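Local coordinates for protein BauA (Acinetobacter baumannii, PDB 6HCP) that probably takes up ferric preacinetobactin across the outer membrane as a TonB-dependent siderophore receptor, at residues S117-F122 with F241-D246; D252-G257 with Y315-A320; D492-P495 with S499-G502; E614-V619 with T623-G628. All coordinates share one frame; numbering follows the deposited sequence. Where two conformers were deposited one is given.

Contact 1: S117-F122 with F241-D246. With C8E ((hydroxyethyloxy)tri(ethyloxy)octane), chain B; EDO (1,2-ethanediol), chain P; EDO (1,2-ethanediol), chain G.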
loop_
_atom_site.group_PDB
_atom_site.type_symbol
_atom_site.label_atom_id
_atom_site.label_comp_id
_atom_site.label_asym_id
_atom_site.label_seq_id
_atom_site.Cartn_x
_atom_site.Cartn_y
_atom_site.Cartn_z
ATOM N N SER A 117 14.136 -27.828 22.676
ATOM C CA SER A 117 13.787 -28.427 23.936
ATOM C C SER A 117 12.529 -27.774 24.511
ATOM O O SER A 117 12.186 -26.638 24.154
ATOM C CB SER A 117 14.940 -28.387 24.895
ATOM O OG SER A 117 15.441 -27.073 25.088
ATOM N N MET A 118 11.814 -28.542 25.347
ATOM C CA MET A 118 10.670 -28.055 26.107
ATOM C C MET A 118 10.967 -28.210 27.600
ATOM O O MET A 118 11.255 -29.310 28.038
ATOM C CB MET A 118 9.382 -28.798 25.767
ATOM C CG MET A 118 8.165 -28.216 26.516
ATOM S SD MET A 118 6.636 -29.105 26.166
ATOM C CE MET A 118 6.437 -28.784 24.423
ATOM N N ASN A 119 11.101 -27.082 28.307
ATOM C CA ASN A 119 11.507 -27.081 29.702
ATOM C C ASN A 119 12.790 -27.913 29.862
ATOM O O ASN A 119 12.944 -28.672 30.839
ATOM C CB ASN A 119 10.382 -27.631 30.583
ATOM C CG ASN A 119 9.109 -26.811 30.487
ATOM O OD1 ASN A 119 9.165 -25.581 30.498
ATOM N ND2 ASN A 119 7.971 -27.477 30.425
ATOM N N GLY A 120 13.694 -27.798 28.885
ATOM C CA GLY A 120 15.029 -28.399 28.962
ATOM C C GLY A 120 15.104 -29.808 28.378
ATOM O O GLY A 120 16.203 -30.363 28.295
ATOM N N LEU A 121 13.966 -30.400 28.007
ATOM C CA LEU A 121 13.889 -31.787 27.521
ATOM C C LEU A 121 13.707 -31.824 25.997
ATOM O O LEU A 121 12.763 -31.228 25.469
ATOM C CB LEU A 121 12.713 -32.493 28.209
ATOM C CG LEU A 121 12.654 -34.012 28.050
ATOM C CD1 LEU A 121 13.854 -34.687 28.717
ATOM C CD2 LEU A 121 11.358 -34.575 28.617
ATOM N N PHE A 122 14.520 -32.642 25.325
ATOM C CA PHE A 122 14.479 -32.787 23.875
ATOM C C PHE A 122 13.505 -33.916 23.490
ATOM O O PHE A 122 13.126 -34.741 24.326
ATOM C CB PHE A 122 15.907 -32.990 23.367
ATOM C CG PHE A 122 16.818 -31.819 23.626
ATOM C CD1 PHE A 122 17.510 -31.698 24.823
ATOM C CD2 PHE A 122 16.917 -30.787 22.708
ATOM C CE1 PHE A 122 18.285 -30.583 25.095
ATOM C CE2 PHE A 122 17.700 -29.672 22.979
ATOM C CZ PHE A 122 18.414 -29.586 24.152
ATOM N N PHE A 241 5.980 -30.884 37.768
ATOM C CA PHE A 241 5.441 -30.118 36.625
ATOM C C PHE A 241 5.068 -31.101 35.518
ATOM O O PHE A 241 5.873 -31.928 35.139
ATOM C CB PHE A 241 6.484 -29.136 36.084
ATOM C CG PHE A 241 7.018 -28.155 37.084
ATOM C CD1 PHE A 241 6.406 -26.931 37.267
ATOM C CD2 PHE A 241 8.155 -28.438 37.817
ATOM C CE1 PHE A 241 6.922 -26.011 38.161
ATOM C CE2 PHE A 241 8.681 -27.505 38.693
ATOM C CZ PHE A 241 8.023 -26.325 38.912
ATOM N N VAL A 242 3.826 -31.027 35.034
ATOM C CA VAL A 242 3.372 -31.856 33.955
ATOM C C VAL A 242 2.892 -30.948 32.819
ATOM O O VAL A 242 2.195 -29.958 33.061
ATOM C CB VAL A 242 2.260 -32.810 34.416
ATOM C CG1 VAL A 242 1.678 -33.603 33.262
ATOM C CG2 VAL A 242 2.737 -33.736 35.521
ATOM N N ASP A 243 3.251 -31.311 31.591
ATOM C CA ASP A 243 2.832 -30.590 30.385
ATOM C C ASP A 243 2.344 -31.602 29.353
ATOM O O ASP A 243 2.909 -32.688 29.197
ATOM C CB ASP A 243 3.997 -29.753 29.840
ATOM C CG ASP A 243 4.465 -28.681 30.796
ATOM O OD1 ASP A 243 3.854 -27.584 30.801
ATOM O OD2 ASP A 243 5.429 -28.944 31.553
ATOM N N ALA A 244 1.280 -31.247 28.639
ATOM C CA ALA A 244 0.819 -32.046 27.524
ATOM C C ALA A 244 0.205 -31.132 26.460
ATOM O O ALA A 244 -0.398 -30.115 26.792
ATOM C CB ALA A 244 -0.185 -33.070 27.983
ATOM N N TYR A 245 0.294 -31.554 25.197
ATOM C CA TYR A 245 -0.312 -30.781 24.132
ATOM C C TYR A 245 -0.682 -31.694 22.977
ATOM O O TYR A 245 -0.124 -32.788 22.793
ATOM C CB TYR A 245 0.634 -29.662 23.702
ATOM C CG TYR A 245 1.760 -30.143 22.826
ATOM C CD1 TYR A 245 1.578 -30.307 21.469
ATOM C CD2 TYR A 245 2.946 -30.586 23.379
ATOM C CE1 TYR A 245 2.565 -30.857 20.664
ATOM C CE2 TYR A 245 3.958 -31.104 22.586
ATOM C CZ TYR A 245 3.769 -31.242 21.224
ATOM O OH TYR A 245 4.737 -31.798 20.434
ATOM N N ASP A 246 -1.608 -31.189 22.157
ATOM C CA ASP A 246 -2.025 -31.814 20.938
ATOM C C ASP A 246 -2.108 -30.702 19.887
ATOM O O ASP A 246 -2.776 -29.675 20.138
ATOM C CB ASP A 246 -3.378 -32.499 21.158
ATOM C CG ASP A 246 -3.944 -33.281 19.986
ATOM O OD1 ASP A 246 -3.300 -33.355 18.925
ATOM O OD2 ASP A 246 -5.063 -33.790 20.138
HETATM C C1 C8E B . -6.290 -31.542 16.634
HETATM C C2 C8E B . -5.377 -30.633 17.430
HETATM C C3 C8E B . -6.010 -30.100 18.715
HETATM C C4 C8E B . -7.348 -29.405 18.466
HETATM C C5 C8E B . -7.788 -28.576 19.673
HETATM C C6 C8E B . -8.687 -27.419 19.252
HETATM C C7 C8E B . -8.944 -26.442 20.393
HETATM C C8 C8E B . -9.908 -25.343 19.951
HETATM O O9 C8E B . -9.689 -24.141 20.700
HETATM C C10 C8E B . -10.515 -23.048 20.301
HETATM C C11 C8E B . -10.505 -22.001 21.394
HETATM O O12 C8E B . -10.647 -20.713 20.810
HETATM C C1 EDO P . 15.972 -30.668 32.020
HETATM O O1 EDO P . 16.471 -30.971 33.326
HETATM C C2 EDO P . 14.905 -31.672 31.626
HETATM O O2 EDO P . 13.621 -31.119 31.925
HETATM C C1 EDO G . 16.807 -35.692 26.749
HETATM O O1 EDO G . 16.610 -34.268 26.582
HETATM C C2 EDO G . 16.887 -36.397 25.403
HETATM O O2 EDO G . 18.173 -36.196 24.789
#
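The carboxylate of Asp243 is gripped at both oxygens where the plug meets the barrel wall. OD2 is hydrogen-bonded to Tyr167 OH and OD1 to Thr165 OG1, while Asn119 of the plug brings its ND2 to 3.1 Å from Asp243 OD2. That approach has too poor an angle to count as a hydrogen bond; the amide plane is turned 43° from the carboxylate, and Asn119 ND2 uses Thr165 OG1 instead. Thr165 therefore ties the two side chains together indirectly. Asn119 belongs to a type I' turn, the tight two-residue connection of a beta hairpin, closed on both sides by Met118 N to Leu121 O and Leu121 N to Met118 O, each 2.9 Å. The turn carbonyl, Asn119 O, takes a bond of 2.8 Å from O2 of an ethanediol.

Along strand 241-246, Asp243 and Tyr245 face the plug, whereas Val242 and Ala244 turn their CB atoms away, the alternation of a barrel strand around a filled lumen. Next to these polar groups, Met118 runs out straight from the backbone (CG opposite N, chi1 -177°) and bends only at its end. This brings the methyl obliquely up to the tyrosine ring, whose hydroxyl is held by Ile124 O. The meeting point is Met118 CE against Tyr245 CE2, 3.9 Å apart.

Contact 2: D252-G257 with Y315-A320. With EDO (1,2-ethanediol), chain J.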
loop_
_atom_site.group_PDB
_atom_site.type_symbol
_atom_site.label_atom_id
_atom_site.label_comp_id
_atom_site.label_asym_id
_atom_site.label_seq_id
_atom_site.Cartn_x
_atom_site.Cartn_y
_atom_site.Cartn_z
ATOM N N ASP A 252 -2.422 -25.812 2.781
ATOM C CA ASP A 252 -2.806 -26.061 1.397
ATOM C C ASP A 252 -2.099 -25.014 0.534
ATOM O O ASP A 252 -2.043 -23.858 0.913
ATOM C CB ASP A 252 -4.327 -25.974 1.221
ATOM C CG ASP A 252 -5.107 -27.129 1.841
ATOM O OD1 ASP A 252 -4.634 -28.268 1.755
ATOM O OD2 ASP A 252 -6.154 -26.868 2.461
ATOM N N GLY A 253 -1.513 -25.447 -0.581
ATOM C CA GLY A 253 -0.627 -24.609 -1.357
ATOM C C GLY A 253 0.708 -24.425 -0.657
ATOM O O GLY A 253 1.226 -23.300 -0.523
ATOM N N VAL A 254 1.264 -25.536 -0.185
ATOM C CA VAL A 254 2.547 -25.525 0.523
ATOM C C VAL A 254 3.662 -25.110 -0.452
ATOM O O VAL A 254 3.662 -25.485 -1.644
ATOM C CB VAL A 254 2.831 -26.903 1.156
ATOM C CG1 VAL A 254 2.912 -28.000 0.116
ATOM C CG2 VAL A 254 4.105 -26.893 1.994
ATOM N N THR A 255 4.644 -24.358 0.052
ATOM C CA THR A 255 5.763 -23.918 -0.778
ATOM C C THR A 255 6.958 -24.869 -0.579
ATOM O O THR A 255 7.406 -25.110 0.551
ATOM C CB THR A 255 6.070 -22.431 -0.545
ATOM O OG1 THR A 255 7.019 -22.057 -1.543
ATOM C CG2 THR A 255 6.600 -22.123 0.837
ATOM N N ARG A 256 7.406 -25.450 -1.697
ATOM C CA ARG A 256 8.485 -26.456 -1.750
ATOM C C ARG A 256 9.787 -25.817 -2.240
ATOM O O ARG A 256 10.892 -26.310 -1.952
ATOM C CB ARG A 256 8.064 -27.621 -2.653
ATOM C CG ARG A 256 9.109 -28.722 -2.808
ATOM C CD ARG A 256 9.376 -29.398 -1.472
ATOM N NE ARG A 256 10.197 -30.599 -1.573
ATOM C CZ ARG A 256 10.354 -31.499 -0.594
ATOM N NH1 ARG A 256 9.690 -31.396 0.555
ATOM N NH2 ARG A 256 11.078 -32.578 -0.829
ATOM N N GLY A 257 9.667 -24.764 -3.058
ATOM C CA GLY A 257 10.814 -24.122 -3.698
ATOM C C GLY A 257 11.234 -24.778 -5.003
ATOM O O GLY A 257 10.671 -25.786 -5.446
ATOM N N TYR A 315 3.360 -37.007 9.818
ATOM C CA TYR A 315 3.632 -36.084 8.740
ATOM C C TYR A 315 3.098 -36.664 7.442
ATOM O O TYR A 315 3.407 -37.802 7.110
ATOM C CB TYR A 315 5.130 -35.825 8.604
ATOM C CG TYR A 315 5.522 -34.906 7.478
ATOM C CD1 TYR A 315 5.534 -33.525 7.636
ATOM C CD2 TYR A 315 5.986 -35.413 6.280
ATOM C CE1 TYR A 315 5.949 -32.687 6.610
ATOM C CE2 TYR A 315 6.408 -34.588 5.247
ATOM C CZ TYR A 315 6.365 -33.216 5.403
ATOM O OH TYR A 315 6.802 -32.413 4.386
ATOM N N LYS A 316 2.470 -35.803 6.636
ATOM C CA LYS A 316 2.004 -36.171 5.313
ATOM C C LYS A 316 2.213 -35.006 4.341
ATOM O O LYS A 316 1.929 -33.864 4.670
ATOM C CB LYS A 316 0.512 -36.522 5.367
ATOM C CG LYS A 316 0.157 -37.755 6.193
ATOM C CD LYS A 316 -1.358 -37.968 6.243
ATOM C CE LYS A 316 -1.759 -39.313 6.806
ATOM N NZ LYS A 316 -1.232 -39.470 8.173
ATOM N N TYR A 317 2.700 -35.326 3.143
ATOM C CA TYR A 317 2.999 -34.336 2.120
ATOM C C TYR A 317 2.603 -34.903 0.762
ATOM O O TYR A 317 3.055 -35.965 0.366
ATOM C CB TYR A 317 4.487 -33.958 2.116
ATOM C CG TYR A 317 4.863 -32.966 1.049
ATOM C CD1 TYR A 317 5.090 -33.369 -0.252
ATOM C CD2 TYR A 317 5.116 -31.643 1.365
ATOM C CE1 TYR A 317 5.478 -32.469 -1.232
ATOM C CE2 TYR A 317 5.469 -30.725 0.391
ATOM C CZ TYR A 317 5.632 -31.129 -0.917
ATOM O OH TYR A 317 6.034 -30.242 -1.888
ATOM N N ASN A 318 1.814 -34.120 0.024
ATOM C CA ASN A 318 1.407 -34.454 -1.341
ATOM C C ASN A 318 1.601 -33.203 -2.201
ATOM O O ASN A 318 0.951 -32.201 -1.960
ATOM C CB ASN A 318 -0.062 -34.876 -1.351
ATOM C CG ASN A 318 -0.572 -35.378 -2.684
ATOM O OD1 ASN A 318 0.205 -35.817 -3.526
ATOM N ND2 ASN A 318 -1.879 -35.565 -2.755
ATOM N N GLY A 319 2.520 -33.249 -3.156
ATOM C CA GLY A 319 2.846 -32.056 -3.911
ATOM C C GLY A 319 4.050 -32.239 -4.799
ATOM O O GLY A 319 4.324 -33.343 -5.280
ATOM N N ALA A 320 4.738 -31.136 -5.091
ATOM C CA ALA A 320 5.938 -31.201 -5.888
ATOM C C ALA A 320 7.071 -31.787 -5.030
ATOM O O ALA A 320 7.236 -31.397 -3.867
ATOM C CB ALA A 320 6.288 -29.839 -6.404
HETATM C C1 EDO J . 10.789 -34.002 4.473
HETATM O O1 EDO J . 11.984 -34.673 4.069
HETATM C C2 EDO J . 10.426 -33.010 3.381
HETATM O O2 EDO J . 9.117 -33.261 2.852
#
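Inside the TonB-dependent receptor barrel, the loop that follows strand 238-252 folds against the corner that the chain turns at Gly319, after strand 302-318, and Arg256 and Val254 meet Tyr317 there. The corner is held by its own side chain: Tyr317 OH gives a hydrogen bond of 2.6 Å to Ala320 O, and the hydroxyl lies in the carbonyl plane and uses a lone pair of that oxygen. Arg256 lays its aliphatic part over this pair, with CB 3.4 Å from Tyr317 OH and CG 3.4 Å from Ala320 O. The arginine chain leaves CA with CG opposite the backbone N, then kinks at chi2 (64°), which brings NH1 over one face of the Tyr317 ring, toward its rim, with the guanidinium plane turned 42° from the ring. At 5.2 Å from Arg256 CZ to the ring centroid the distance is long, and a cation-pi attraction is at most weak. NE bonds to Ser321 O, and in the crystal NH1 also bonds to an ethanediol lying in the guanidinium plane.

Trp100 of the plug touches both Arg256 and Tyr315, placing the contact where plug and barrel meet. Val254 packs obliquely against Tyr317, its CG1 3.7 Å from CE2 of that ring. The ethanediol, probably from the crystallisation liquor, bridges the segments through a single hydroxyl: its O2 accepts from Arg256 NH1 at 3.0 Å and donates to Tyr315 OH at 2.9 Å.

Contact 3: D492-P495 with S499-G502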
loop_
_atom_site.group_PDB
_atom_site.type_symbol
_atom_site.label_atom_id
_atom_site.label_comp_id
_atom_site.label_asym_id
_atom_site.label_seq_id
_atom_site.Cartn_x
_atom_site.Cartn_y
_atom_site.Cartn_z
ATOM N N ASP A 492 28.368 -40.302 9.872
ATOM C CA ASP A 492 27.898 -40.897 8.624
ATOM C C ASP A 492 28.487 -42.310 8.478
ATOM O O ASP A 492 29.518 -42.658 9.109
ATOM C CB ASP A 492 28.338 -40.042 7.439
ATOM C CG ASP A 492 27.647 -38.688 7.360
ATOM O OD1 ASP A 492 26.512 -38.593 7.832
ATOM O OD2 ASP A 492 28.187 -37.814 6.665
ATOM N N GLN A 493 27.906 -43.075 7.545
ATOM C CA GLN A 493 28.365 -44.441 7.238
ATOM C C GLN A 493 28.905 -44.491 5.806
ATOM O O GLN A 493 28.286 -43.973 4.882
ATOM C CB GLN A 493 27.240 -45.456 7.419
ATOM C CG GLN A 493 27.668 -46.888 7.096
ATOM C CD GLN A 493 26.672 -47.897 7.603
ATOM O OE1 GLN A 493 25.468 -47.702 7.487
ATOM N NE2 GLN A 493 27.155 -48.970 8.213
ATOM N N ALA A 494 30.109 -45.054 5.658
ATOM C CA ALA A 494 30.759 -45.188 4.369
ATOM C C ALA A 494 29.927 -46.128 3.497
ATOM O O ALA A 494 29.453 -47.163 3.964
ATOM C CB ALA A 494 32.167 -45.681 4.554
ATOM N N PRO A 495 29.680 -45.773 2.221
ATOM C CA PRO A 495 28.931 -46.655 1.319
ATOM C C PRO A 495 29.705 -47.933 0.932
ATOM O O PRO A 495 30.932 -47.994 1.100
ATOM C CB PRO A 495 28.674 -45.739 0.109
ATOM C CG PRO A 495 29.876 -44.817 0.085
ATOM C CD PRO A 495 30.201 -44.569 1.550
ATOM N N SER A 499 36.640 -47.857 0.041
ATOM C CA SER A 499 37.704 -48.752 0.514
ATOM C C SER A 499 37.383 -49.261 1.923
ATOM O O SER A 499 37.929 -50.275 2.363
ATOM C CB SER A 499 39.027 -48.058 0.488
ATOM O OG SER A 499 39.084 -47.010 1.446
ATOM N N ASN A 500 36.595 -48.472 2.668
ATOM C CA ASN A 500 36.264 -48.753 4.064
ATOM C C ASN A 500 34.758 -48.945 4.163
ATOM O O ASN A 500 34.081 -48.239 4.925
ATOM C CB ASN A 500 36.744 -47.642 5.005
ATOM C CG ASN A 500 36.293 -46.250 4.598
ATOM O OD1 ASN A 500 36.129 -45.952 3.411
ATOM N ND2 ASN A 500 36.235 -45.341 5.565
ATOM N N PRO A 501 34.172 -49.862 3.361
ATOM C CA PRO A 501 32.718 -49.947 3.245
ATOM C C PRO A 501 32.047 -50.241 4.591
ATOM O O PRO A 501 32.511 -51.081 5.340
ATOM C CB PRO A 501 32.503 -51.129 2.272
ATOM C CG PRO A 501 33.713 -52.002 2.483
ATOM C CD PRO A 501 34.842 -51.026 2.750
ATOM N N GLY A 502 30.985 -49.502 4.898
ATOM C CA GLY A 502 30.156 -49.757 6.050
ATOM C C GLY A 502 30.741 -49.192 7.345
ATOM O O GLY A 502 30.111 -49.289 8.371
#
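Segments 492-495 and 499-502 are both irregular and meet at an angle, without strand pairing; their CA atoms come nearest at Ala494 and Gly502. One backbone bond joins them: Gly502 N reaches Ala494 O at 2.9 Å, with the donor well above the carbonyl plane rather than on a lone pair. The N-H...O angle is 146°, so the bond is bent as well. Gly502 has a positive phi (81°), which favours glycine. Next to it the prolines meet through backbone atoms, Pro501 CA giving a CA-H...O contact of 3.4 Å to Pro495 O.

Gln493 adds the side-chain link. Its CG lies opposite the backbone N (chi1 179°) and the chain stays extended, carrying the amide alongside the glycine. Its NE2 then donates to Gly502 O at 3.0 Å along a nearly straight line. Gly502 O lies in the glutamine's amide plane, though the donor is tilted from the plane of the glycine carbonyl. Because NE2 also bonds to Pro457 O, two carbonyls share the amide nitrogen and fix how the amide is turned. The methyl of Ala494 points at segment 499-502, with CB 3.2 Å from Asn500 O. Asn500 itself is engaged beyond the contact, ND2 with Glu503 OE1 and OD1 with Phe552 N.

The result is an irregular but well-bonded surface loop between barrel strands 478-489 and 508-520, with two prolines restricting the backbone and Gly502 taking the positive phi, like the long extracellular loops that TonB-dependent receptors carry above the barrel.

Contact 4: E614-V619 with T623-G628. With C8E ((hydroxyethyloxy)tri(ethyloxy)octane), chain C; EDO (1,2-ethanediol), chain K.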
loop_
_atom_site.group_PDB
_atom_site.type_symbol
_atom_site.label_atom_id
_atom_site.label_comp_id
_atom_site.label_asym_id
_atom_site.label_seq_id
_atom_site.Cartn_x
_atom_site.Cartn_y
_atom_site.Cartn_z
ATOM N N GLU A 614 9.751 0.370 19.597
ATOM C CA GLU A 614 8.392 0.678 19.987
ATOM C C GLU A 614 8.410 2.004 20.764
ATOM O O GLU A 614 9.363 2.291 21.494
ATOM C CB GLU A 614 7.794 -0.428 20.856
ATOM C CG GLU A 614 7.601 -1.760 20.153
ATOM C CD GLU A 614 6.758 -2.760 20.924
ATOM O OE1 GLU A 614 6.639 -2.586 22.151
ATOM O OE2 GLU A 614 6.198 -3.672 20.298
ATOM N N TRP A 615 7.331 2.782 20.602
ATOM C CA TRP A 615 7.184 4.078 21.275
ATOM C C TRP A 615 5.752 4.190 21.817
ATOM O O TRP A 615 4.797 3.873 21.107
ATOM C CB TRP A 615 7.538 5.219 20.304
ATOM C CG TRP A 615 7.227 6.589 20.829
ATOM C CD1 TRP A 615 7.807 7.216 21.896
ATOM C CD2 TRP A 615 6.275 7.526 20.288
ATOM N NE1 TRP A 615 7.265 8.462 22.073
ATOM C CE2 TRP A 615 6.316 8.675 21.110
ATOM C CE3 TRP A 615 5.372 7.495 19.219
ATOM C CZ2 TRP A 615 5.490 9.776 20.886
ATOM C CZ3 TRP A 615 4.568 8.588 18.988
ATOM C CH2 TRP A 615 4.634 9.714 19.808
ATOM N N ASP A 616 5.646 4.466 23.122
ATOM C CA ASP A 616 4.376 4.535 23.840
ATOM C C ASP A 616 3.969 6.011 24.071
ATOM O O ASP A 616 4.811 6.860 24.342
ATOM C CB ASP A 616 4.483 3.885 25.222
ATOM C CG ASP A 616 4.660 2.380 25.228
ATOM O OD1 ASP A 616 4.354 1.732 24.203
ATOM O OD2 ASP A 616 4.971 1.860 26.309
ATOM N N THR A 617 2.672 6.300 23.940
ATOM C CA THR A 617 2.118 7.600 24.356
ATOM C C THR A 617 0.703 7.364 24.894
ATOM O O THR A 617 0.007 6.444 24.452
ATOM C CB THR A 617 2.187 8.623 23.209
ATOM O OG1 THR A 617 1.906 9.937 23.703
ATOM C CG2 THR A 617 1.238 8.301 22.078
ATOM N N GLN A 618 0.313 8.162 25.897
ATOM C CA GLN A 618 -1.032 8.063 26.500
ATOM C C GLN A 618 -2.076 8.652 25.539
ATOM O O GLN A 618 -1.876 9.717 24.981
ATOM C CB GLN A 618 -1.110 8.767 27.854
ATOM C CG GLN A 618 -2.524 9.246 28.170
ATOM C CD GLN A 618 -2.901 9.160 29.626
ATOM O OE1 GLN A 618 -2.123 9.509 30.511
ATOM N NE2 GLN A 618 -4.142 8.770 29.877
ATOM N N VAL A 619 -3.145 7.897 25.273
ATOM C CA VAL A 619 -4.258 8.389 24.463
ATOM C C VAL A 619 -5.552 8.020 25.185
ATOM O O VAL A 619 -5.851 6.832 25.346
ATOM C CB VAL A 619 -4.261 7.818 23.028
ATOM C CG1 VAL A 619 -5.515 8.224 22.266
ATOM C CG2 VAL A 619 -3.024 8.202 22.239
ATOM N N THR A 623 -2.889 3.235 26.495
ATOM C CA THR A 623 -1.565 3.458 25.973
ATOM C C THR A 623 -1.534 3.028 24.507
ATOM O O THR A 623 -1.947 1.910 24.172
ATOM C CB THR A 623 -0.513 2.675 26.760
ATOM O OG1 THR A 623 -0.619 3.064 28.128
ATOM C CG2 THR A 623 0.890 2.926 26.257
ATOM N N LEU A 624 -1.152 3.970 23.650
ATOM C CA LEU A 624 -0.934 3.704 22.257
ATOM C C LEU A 624 0.555 3.413 22.065
ATOM O O LEU A 624 1.395 4.152 22.563
ATOM C CB LEU A 624 -1.358 4.902 21.408
ATOM C CG LEU A 624 -0.964 4.801 19.931
ATOM C CD1 LEU A 624 -1.773 3.729 19.219
ATOM C CD2 LEU A 624 -1.132 6.148 19.229
ATOM N N THR A 625 0.845 2.282 21.406
ATOM C CA THR A 625 2.204 1.936 21.005
ATOM C C THR A 625 2.294 1.910 19.474
ATOM O O THR A 625 1.457 1.312 18.812
ATOM C CB THR A 625 2.611 0.554 21.542
ATOM O OG1 THR A 625 2.400 0.536 22.953
ATOM C CG2 THR A 625 4.052 0.208 21.224
ATOM N N LEU A 626 3.315 2.567 18.943
ATOM C CA LEU A 626 3.667 2.455 17.549
ATOM C C LEU A 626 4.957 1.631 17.459
ATOM O O LEU A 626 5.884 1.825 18.247
ATOM C CB LEU A 626 3.859 3.847 16.952
ATOM C CG LEU A 626 2.617 4.748 16.996
ATOM C CD1 LEU A 626 2.894 6.104 16.374
ATOM C CD2 LEU A 626 1.445 4.082 16.306
ATOM N N SER A 627 5.019 0.757 16.456
ATOM C CA SER A 627 6.187 -0.106 16.318
ATOM C C SER A 627 6.684 -0.081 14.869
ATOM O O SER A 627 5.898 0.008 13.922
ATOM C CB SER A 627 5.878 -1.508 16.788
ATOM O OG SER A 627 5.079 -2.201 15.848
ATOM N N GLY A 628 7.979 -0.324 14.726
ATOM C CA GLY A 628 8.589 -0.544 13.422
ATOM C C GLY A 628 9.789 -1.479 13.544
ATOM O O GLY A 628 10.474 -1.521 14.574
HETATM C C1 C8E C . 8.162 2.492 9.127
HETATM C C2 C8E C . 9.300 2.386 10.121
HETATM C C3 C8E C . 9.980 1.047 9.934
HETATM C C4 C8E C . 11.421 1.044 10.432
HETATM C C5 C8E C . 11.544 1.417 11.892
HETATM C C6 C8E C . 12.683 0.679 12.564
HETATM C C7 C8E C . 13.102 1.355 13.866
HETATM C C8 C8E C . 12.321 2.652 14.086
HETATM C C1 EDO K . 1.259 -4.835 17.835
HETATM O O1 EDO K . 1.739 -5.374 19.120
HETATM C C2 EDO K . 2.207 -3.689 17.427
HETATM O O2 EDO K . 3.531 -4.198 17.155
#
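This is the closed end of a beta hairpin in the barrel wall, strands 599-618 and 622-637, paired antiparallel with their local axes at 161°. Two hydrogen-bonded pairs carry it. Trp615 and Leu626 exchange N-H...O bonds of 2.9 Å both ways; Thr617 and Leu624 pair likewise, Thr617 N to Leu624 O at 2.9 Å and Leu624 N to Thr617 O at 2.8 Å. Between them, CA-H...O contacts such as Thr625 CA to Trp615 O, 3.2 Å, fill in the non-hydrogen-bonded positions.

The two faces differ in chemistry. On one, Trp615, Thr617, Leu624 and Leu626 stand together. Leu626 and Trp615 lie side by side, the leucine CD1 coming to the edge of the indole in its plane, 4.0 Å from CZ3. Beyond the last pair, Val619 CG2 rests 3.8 Å from Leu624 CB. Trp615 also packs on Tyr658 and Val619 of a neighbouring subunit.

On the other face, Glu614, Asp616, Thr625 and Ser627 gather polar groups. Thr625 has OG1 opposite its carbonyl carbon (chi1 -54°), which aims the hydroxyl at the neighbouring aspartate, and OG1 donates to Asp616 OD1 at 2.6 Å from above the carboxylate plane. Asp616 OD1 also makes a salt bridge with Arg576 NH1, while Glu614 OE1 is bridged by Arg576 NE and Arg657 NH1. Arg576 thus ties both acids together, and with the second arginine it would be expected to keep the carboxylates ionised and their orientations fixed on the polar side of the wall.

In the fold
Along the chain the four contacts follow in series, each closing before the next opens. Contact 1 joins the plug to barrel strand 238-252, and contact 2 follows from the loop at the far end of that same strand, with centres about 28 Å apart and nearest atoms about 12 Å apart. Contacts 3 and 4 are local closures, one in a loop between strands 478-489 and 508-520, the other in hairpin 599-618 and 622-637. Their centres are about 61 Å apart, on opposite sides of the chain's centre. Contacts 1 and 2 thus fasten plug and loop against the wall near one strand, while contacts 3 and 4 close off a surface loop and a hairpin that touches a neighbouring subunit.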